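Local structure of RegF protein (4HOJ) at residues Leu94-Met99 against Ser150-Ala155; Lys122-Ile127 against Tyr166-Gly171. The protein is a stringent starvation protein A homologue of the glutathione S-transferase fold that binds glutathione and calcium, and probably acts in the starvation response. All blocks are in the same frame, centred on the assembly; numbering follows the deposited sequence.

How the contacts relate
From the N terminus the chain first builds the thioredoxin-like domain and then enters the helical C-terminal domain, where both contacts lie. Helix 86-102 supplies Leu94-Met99 and helix 117-134 supplies Lys122-Ile127. Contact 1 closes when the start of helix 151-161 returns to helix 86-102; contact 2 closes a little later, as the loop Tyr166-Gly171 comes back to helix 117-134. Because the segments alternate along the chain, the two closures cross. Their centres are about 19 Å apart and their nearest atoms about 8 Å. Contact 1 joins two helices in the interior, and contact 2 ties a calcium-binding loop to helix 117-134 nearer the periphery of the chain.

Contact 1: Leu94-Met99 against Ser150-Ala155; sequences LVLYRM and SMIDVA
Leu96 and Ile152, with CA atoms 6.3 Å apart, are the closest backbone pair between two helical segments that run almost parallel, their N-to-C directions 10° apart and their axes approaching to 10.1 Å. The contact is wholly apolar and centres on Ile152, whose two branches serve different neighbours. Ile152 CD1 presses against the fork of Leu96, lying 3.3 Å from Leu96 CG, a tight carbon pair. Ile152 CG2, placed anti to the backbone N, meets Val95 CG1 at 3.6 Å and also takes Met99 CE at 3.7 Å. The other end of the interface is filled by Ala155, whose small CB accepts Leu96 CD2 at 3.4 Å, again closely packed. Met99 bends at chi3 (-69°), which brings its methyl against both Ile152 CG2 and Ala155 CB. Asn66 of helix 65-75 touches both Leu96 and Ala155, linking this packing to the N-terminal domain. Helix 151-161 opens here with a capping box: Ser150 OG accepts from Ile152 N at 3.1 Å, while Ser150 N-H donates to Asp153 OD2 at 2.8 Å, on the lone pair turned away from the other carboxylate oxygen. Asp153 OD1 is held in turn by Tyr180 OH and Ile144 N, so this buried carboxylate has partners on both oxygens. The Ser-X-X-Asp sequence at the start of this core helix is the N-capping box characteristic of the glutathione transferase fold, and the touch of Phe149 on Val154 is consistent with the hydrophobic staple that accompanies it.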
loop_
_atom_site.group_PDB
_atom_site.type_symbol
_atom_site.label_atom_id
_atom_site.label_comp_id
_atom_site.label_asym_id
_atom_site.label_seq_id
_atom_site.Cartn_x
_atom_site.Cartn_y
_atom_site.Cartn_z
ATOM N N LEU A 94 -8.577 0.447 -1.908
ATOM C CA LEU A 94 -8.172 0.484 -3.310
ATOM C C LEU A 94 -8.119 1.897 -3.836
ATOM O O LEU A 94 -7.196 2.204 -4.606
ATOM C CB LEU A 94 -9.124 -0.436 -4.127
ATOM C CG LEU A 94 -8.706 -0.581 -5.593
ATOM C CD1 LEU A 94 -7.271 -1.181 -5.742
ATOM C CD2 LEU A 94 -9.763 -1.443 -6.328
ATOM N N VAL A 95 -9.072 2.746 -3.425
ATOM C CA VAL A 95 -8.998 4.163 -3.791
ATOM C C VAL A 95 -7.688 4.790 -3.261
ATOM O O VAL A 95 -6.939 5.444 -4.025
ATOM C CB VAL A 95 -10.205 4.958 -3.305
ATOM C CG1 VAL A 95 -9.941 6.470 -3.481
ATOM C CG2 VAL A 95 -11.407 4.547 -4.093
ATOM N N LEU A 96 -7.294 4.466 -2.042
ATOM C CA LEU A 96 -6.025 4.975 -1.478
ATOM C C LEU A 96 -4.865 4.525 -2.316
ATOM O O LEU A 96 -3.932 5.278 -2.610
ATOM C CB LEU A 96 -5.823 4.525 -0.029
ATOM C CG LEU A 96 -6.588 5.120 1.129
ATOM C CD1 LEU A 96 -6.366 4.386 2.460
ATOM C CD2 LEU A 96 -6.093 6.571 1.333
ATOM N N TYR A 97 -4.826 3.233 -2.693
ATOM C CA TYR A 97 -3.729 2.698 -3.476
ATOM C C TYR A 97 -3.680 3.416 -4.823
ATOM O O TYR A 97 -2.587 3.823 -5.276
ATOM C CB TYR A 97 -3.949 1.160 -3.664
ATOM C CG TYR A 97 -2.896 0.573 -4.600
ATOM C CD1 TYR A 97 -1.633 0.208 -4.138
ATOM C CD2 TYR A 97 -3.160 0.388 -5.918
ATOM C CE1 TYR A 97 -0.636 -0.287 -5.001
ATOM C CE2 TYR A 97 -2.179 -0.138 -6.794
ATOM C CZ TYR A 97 -0.912 -0.425 -6.333
ATOM O OH TYR A 97 0.075 -0.879 -7.163
ATOM N N ARG A 98 -4.821 3.564 -5.501
ATOM C CA ARG A 98 -4.782 4.251 -6.780
ATOM C C ARG A 98 -4.374 5.715 -6.643
ATOM O O ARG A 98 -3.688 6.224 -7.536
ATOM C CB ARG A 98 -6.116 4.121 -7.484
ATOM C CG ARG A 98 -6.311 2.640 -7.933
ATOM C CD ARG A 98 -7.357 2.432 -8.990
ATOM N NE ARG A 98 -7.126 3.299 -10.129
ATOM C CZ ARG A 98 -8.073 3.642 -10.983
ATOM N NH1 ARG A 98 -9.295 3.092 -10.862
ATOM N NH2 ARG A 98 -7.778 4.487 -11.970
ATOM N N MET A 99 -4.782 6.418 -5.583
ATOM C CA MET A 99 -4.282 7.791 -5.389
ATOM C C MET A 99 -2.782 7.807 -5.202
ATOM O O MET A 99 -2.094 8.686 -5.721
ATOM C CB MET A 99 -4.957 8.467 -4.212
ATOM C CG MET A 99 -6.451 8.682 -4.405
ATOM S SD MET A 99 -7.081 9.922 -3.277
ATOM C CE MET A 99 -6.928 9.033 -1.727
ATOM N N SER A 150 -13.947 10.253 5.851
ATOM C CA SER A 150 -13.105 9.083 6.113
ATOM C C SER A 150 -11.649 9.358 5.903
ATOM O O SER A 150 -11.258 10.450 5.446
ATOM C CB SER A 150 -13.445 7.851 5.228
ATOM O OG SER A 150 -13.041 8.091 3.891
ATOM N N MET A 151 -10.850 8.337 6.205
ATOM C CA MET A 151 -9.390 8.420 6.014
ATOM C C MET A 151 -9.034 8.673 4.551
ATOM O O MET A 151 -7.978 9.194 4.222
ATOM C CB MET A 151 -8.798 7.072 6.414
ATOM C CG MET A 151 -7.318 7.173 6.382
ATOM S SD MET A 151 -6.841 8.155 7.795
ATOM C CE MET A 151 -6.916 6.888 9.059
ATOM N N ILE A 152 -9.929 8.296 3.654
ATOM C CA ILE A 152 -9.681 8.554 2.255
ATOM C C ILE A 152 -9.674 10.060 1.933
ATOM O O ILE A 152 -8.839 10.585 1.185
ATOM C CB ILE A 152 -10.606 7.699 1.322
ATOM C CG1 ILE A 152 -10.804 6.242 1.809
ATOM C CG2 ILE A 152 -10.038 7.736 -0.093
ATOM C CD1 ILE A 152 -9.674 5.466 2.354
ATOM N N ASP A 153 -10.603 10.773 2.554
ATOM C CA ASP A 153 -10.591 12.238 2.498
ATOM C C ASP A 153 -9.327 12.839 3.121
ATOM O O ASP A 153 -8.703 13.758 2.590
ATOM C CB ASP A 153 -11.815 12.794 3.221
ATOM C CG ASP A 153 -13.120 12.223 2.656
ATOM O OD1 ASP A 153 -13.458 12.566 1.499
ATOM O OD2 ASP A 153 -13.787 11.463 3.354
ATOM N N VAL A 154 -8.911 12.259 4.221
ATOM C CA VAL A 154 -7.699 12.711 4.879
ATOM C C VAL A 154 -6.512 12.598 3.947
ATOM O O VAL A 154 -5.693 13.542 3.842
ATOM C CB VAL A 154 -7.418 11.890 6.141
ATOM C CG1 VAL A 154 -5.996 12.148 6.675
ATOM C CG2 VAL A 154 -8.469 12.197 7.208
ATOM N N ALA A 155 -6.386 11.457 3.260
ATOM C CA ALA A 155 -5.184 11.214 2.431
ATOM C C ALA A 155 -5.114 12.225 1.248
ATOM O O ALA A 155 -4.033 12.643 0.859
ATOM C CB ALA A 155 -5.220 9.776 1.948
#

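Contact 2: Lys122-Ile127 against Tyr166-Gly171; sequences KAREAI and YDVKLG. With CA (calcium ion), chain B.
Arg124 leaves its helix with CG anti to the backbone N (chi1 -178°) and then bends at chi3 (-57°), laying its aliphatic part along the carbonyls of Tyr166 and Asp167 and turning NE onto the first of them. The resulting hydrogen bond, Arg124 NE to Tyr166 O, spans 2.8 Å but is bent, with an N-H...O angle of 139°. The oxygen meets the edge of the guanidinium almost in its plane, whereas the donor stands tilted from the plane of the carbonyl. Arg124 CD also lies 3.4 Å from Asp167 O. Farther along, Ile127 CG2 and Val168 CG2 touch at 4.0 Å, the two branched side chains crossing at about a right angle and forming the apolar part of the contact. A water lies 2.9 Å from Arg124 O and accepts from Lys169 N at 3.2 Å, bridging the two backbones. The Tyr166 ring packs on helices 104-111 and 151-161, and its hydroxyl is hydrogen-bonded to Glu111. Asp167, which adopts a left-handed backbone conformation, turns its carboxylate toward the calcium ion and binds it through OD1 at 2.4 Å. Two waters and the backbone oxygen of Asp164 are further ligands. Arg124 NE and Asp167 OD2 remain 5.0 Å apart without a salt bridge. Beyond this, Leu170 packs on Leu131 and Thr132 of helix 117-134, and Gly171 N bonds to Thr132 OG1. Arginine, water and apolar pair together anchor the calcium-binding loop between helices 151-161 and 175-185 to helix 117-134 of the all-helical glutathione transferase C-terminal domain.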
loop_
_atom_site.group_PDB
_atom_site.type_symbol
_atom_site.label_atom_id
_atom_site.label_comp_id
_atom_site.label_asym_id
_atom_site.label_seq_id
_atom_site.Cartn_x
_atom_site.Cartn_y
_atom_site.Cartn_z
ATOM N N LYS A 122 5.132 18.012 -16.384
ATOM C CA LYS A 122 4.343 16.806 -16.636
ATOM C C LYS A 122 3.558 16.383 -15.390
ATOM O O LYS A 122 2.379 16.008 -15.489
ATOM C CB LYS A 122 5.230 15.671 -17.130
ATOM C CG LYS A 122 5.976 16.065 -18.398
ATOM C CD LYS A 122 6.385 14.878 -19.275
ATOM C CE LYS A 122 7.111 13.805 -18.484
ATOM N NZ LYS A 122 7.875 12.917 -19.413
ATOM N N ALA A 123 4.198 16.459 -14.223
ATOM C CA ALA A 123 3.502 16.091 -12.982
ATOM C C ALA A 123 2.316 16.986 -12.685
ATOM O O ALA A 123 1.261 16.512 -12.276
ATOM C CB ALA A 123 4.471 16.056 -11.782
ATOM N N ARG A 124 2.505 18.297 -12.837
ATOM C CA ARG A 124 1.461 19.271 -12.598
ATOM C C ARG A 124 0.293 19.017 -13.555
ATOM O O ARG A 124 -0.879 19.015 -13.133
ATOM C CB ARG A 124 2.094 20.647 -12.825
ATOM C CG ARG A 124 1.261 21.878 -12.599
ATOM C CD ARG A 124 2.170 23.111 -12.722
ATOM N NE ARG A 124 3.308 23.087 -11.786
ATOM C CZ ARG A 124 4.598 23.053 -12.127
ATOM N NH1 ARG A 124 4.978 23.047 -13.396
ATOM N NH2 ARG A 124 5.531 23.028 -11.177
ATOM N N GLU A 125 0.609 18.763 -14.816
ATOM C CA GLU A 125 -0.407 18.452 -15.792
ATOM C C GLU A 125 -1.173 17.199 -15.419
ATOM O O GLU A 125 -2.409 17.158 -15.494
ATOM C CB GLU A 125 0.296 18.224 -17.121
ATOM C CG GLU A 125 -0.621 17.901 -18.276
ATOM C CD GLU A 125 -1.066 19.154 -19.001
ATOM O OE1 GLU A 125 -1.061 20.233 -18.358
ATOM O OE2 GLU A 125 -1.399 19.063 -20.205
ATOM N N ALA A 126 -0.442 16.163 -15.020
ATOM C CA ALA A 126 -1.104 14.893 -14.693
ATOM C C ALA A 126 -2.003 14.994 -13.483
ATOM O O ALA A 126 -3.047 14.377 -13.426
ATOM C CB ALA A 126 -0.076 13.767 -14.524
ATOM N N ILE A 127 -1.620 15.815 -12.521
ATOM C CA ILE A 127 -2.476 15.987 -11.353
ATOM C C ILE A 127 -3.756 16.714 -11.732
ATOM O O ILE A 127 -4.828 16.274 -11.331
ATOM C CB ILE A 127 -1.741 16.756 -10.234
ATOM C CG1 ILE A 127 -0.599 15.889 -9.668
ATOM C CG2 ILE A 127 -2.745 17.240 -9.155
ATOM C CD1 ILE A 127 0.357 16.670 -8.735
ATOM N N TYR A 166 0.992 24.443 -6.099
ATOM C CA TYR A 166 1.514 23.647 -7.190
ATOM C C TYR A 166 1.177 24.179 -8.583
ATOM O O TYR A 166 1.597 23.611 -9.587
ATOM C CB TYR A 166 0.965 22.222 -7.102
ATOM C CG TYR A 166 1.486 21.369 -5.939
ATOM C CD1 TYR A 166 2.754 21.517 -5.430
ATOM C CD2 TYR A 166 0.689 20.356 -5.443
ATOM C CE1 TYR A 166 3.249 20.687 -4.390
ATOM C CE2 TYR A 166 1.176 19.503 -4.407
ATOM C CZ TYR A 166 2.403 19.674 -3.910
ATOM O OH TYR A 166 2.880 18.866 -2.901
ATOM N N ASP A 167 0.411 25.263 -8.654
ATOM C CA ASP A 167 -0.021 25.832 -9.934
ATOM C C ASP A 167 -0.810 24.827 -10.801
ATOM O O ASP A 167 -0.731 24.832 -12.021
ATOM C CB ASP A 167 1.168 26.424 -10.720
ATOM C CG ASP A 167 1.885 27.562 -9.957
ATOM O OD1 ASP A 167 1.231 28.261 -9.174
ATOM O OD2 ASP A 167 3.091 27.811 -10.148
ATOM N N VAL A 168 -1.593 23.992 -10.131
ATOM C CA VAL A 168 -2.435 23.024 -10.797
ATOM C C VAL A 168 -3.709 23.725 -11.190
ATOM O O VAL A 168 -4.366 24.359 -10.364
ATOM C CB VAL A 168 -2.775 21.862 -9.880
ATOM C CG1 VAL A 168 -3.926 20.981 -10.507
ATOM C CG2 VAL A 168 -1.531 21.010 -9.656
ATOM N N LYS A 169 -4.049 23.592 -12.469
ATOM C CA LYS A 169 -5.254 24.162 -13.037
ATOM C C LYS A 169 -6.237 23.026 -13.361
ATOM O O LYS A 169 -5.866 22.059 -14.039
ATOM C CB LYS A 169 -4.879 24.955 -14.298
ATOM C CG LYS A 169 -3.505 24.569 -14.899
ATOM C CD LYS A 169 -2.986 25.611 -15.919
ATOM C CE LYS A 169 -2.530 26.902 -15.232
ATOM N NZ LYS A 169 -1.896 27.863 -16.185
ATOM N N LEU A 170 -7.458 23.105 -12.829
ATOM C CA LEU A 170 -8.489 22.091 -13.117
ATOM C C LEU A 170 -9.486 22.574 -14.149
ATOM O O LEU A 170 -9.714 23.771 -14.260
ATOM C CB LEU A 170 -9.289 21.732 -11.862
ATOM C CG LEU A 170 -8.507 21.297 -10.625
ATOM C CD1 LEU A 170 -9.435 20.975 -9.493
ATOM C CD2 LEU A 170 -7.600 20.096 -10.932
ATOM N N GLY A 171 -10.108 21.637 -14.865
ATOM C CA GLY A 171 -11.202 21.970 -15.757
ATOM C C GLY A 171 -12.386 22.592 -15.016
ATOM O O GLY A 171 -12.588 22.370 -13.812
HETATM CA CA CA B . -0.270 29.461 -7.768
HETATM O O HOH W 1 -2.471 21.292 -14.047
HETATM O O HOH W 2 2.098 29.392 -6.713
HETATM O O HOH W 3 -1.826 28.901 -9.483
#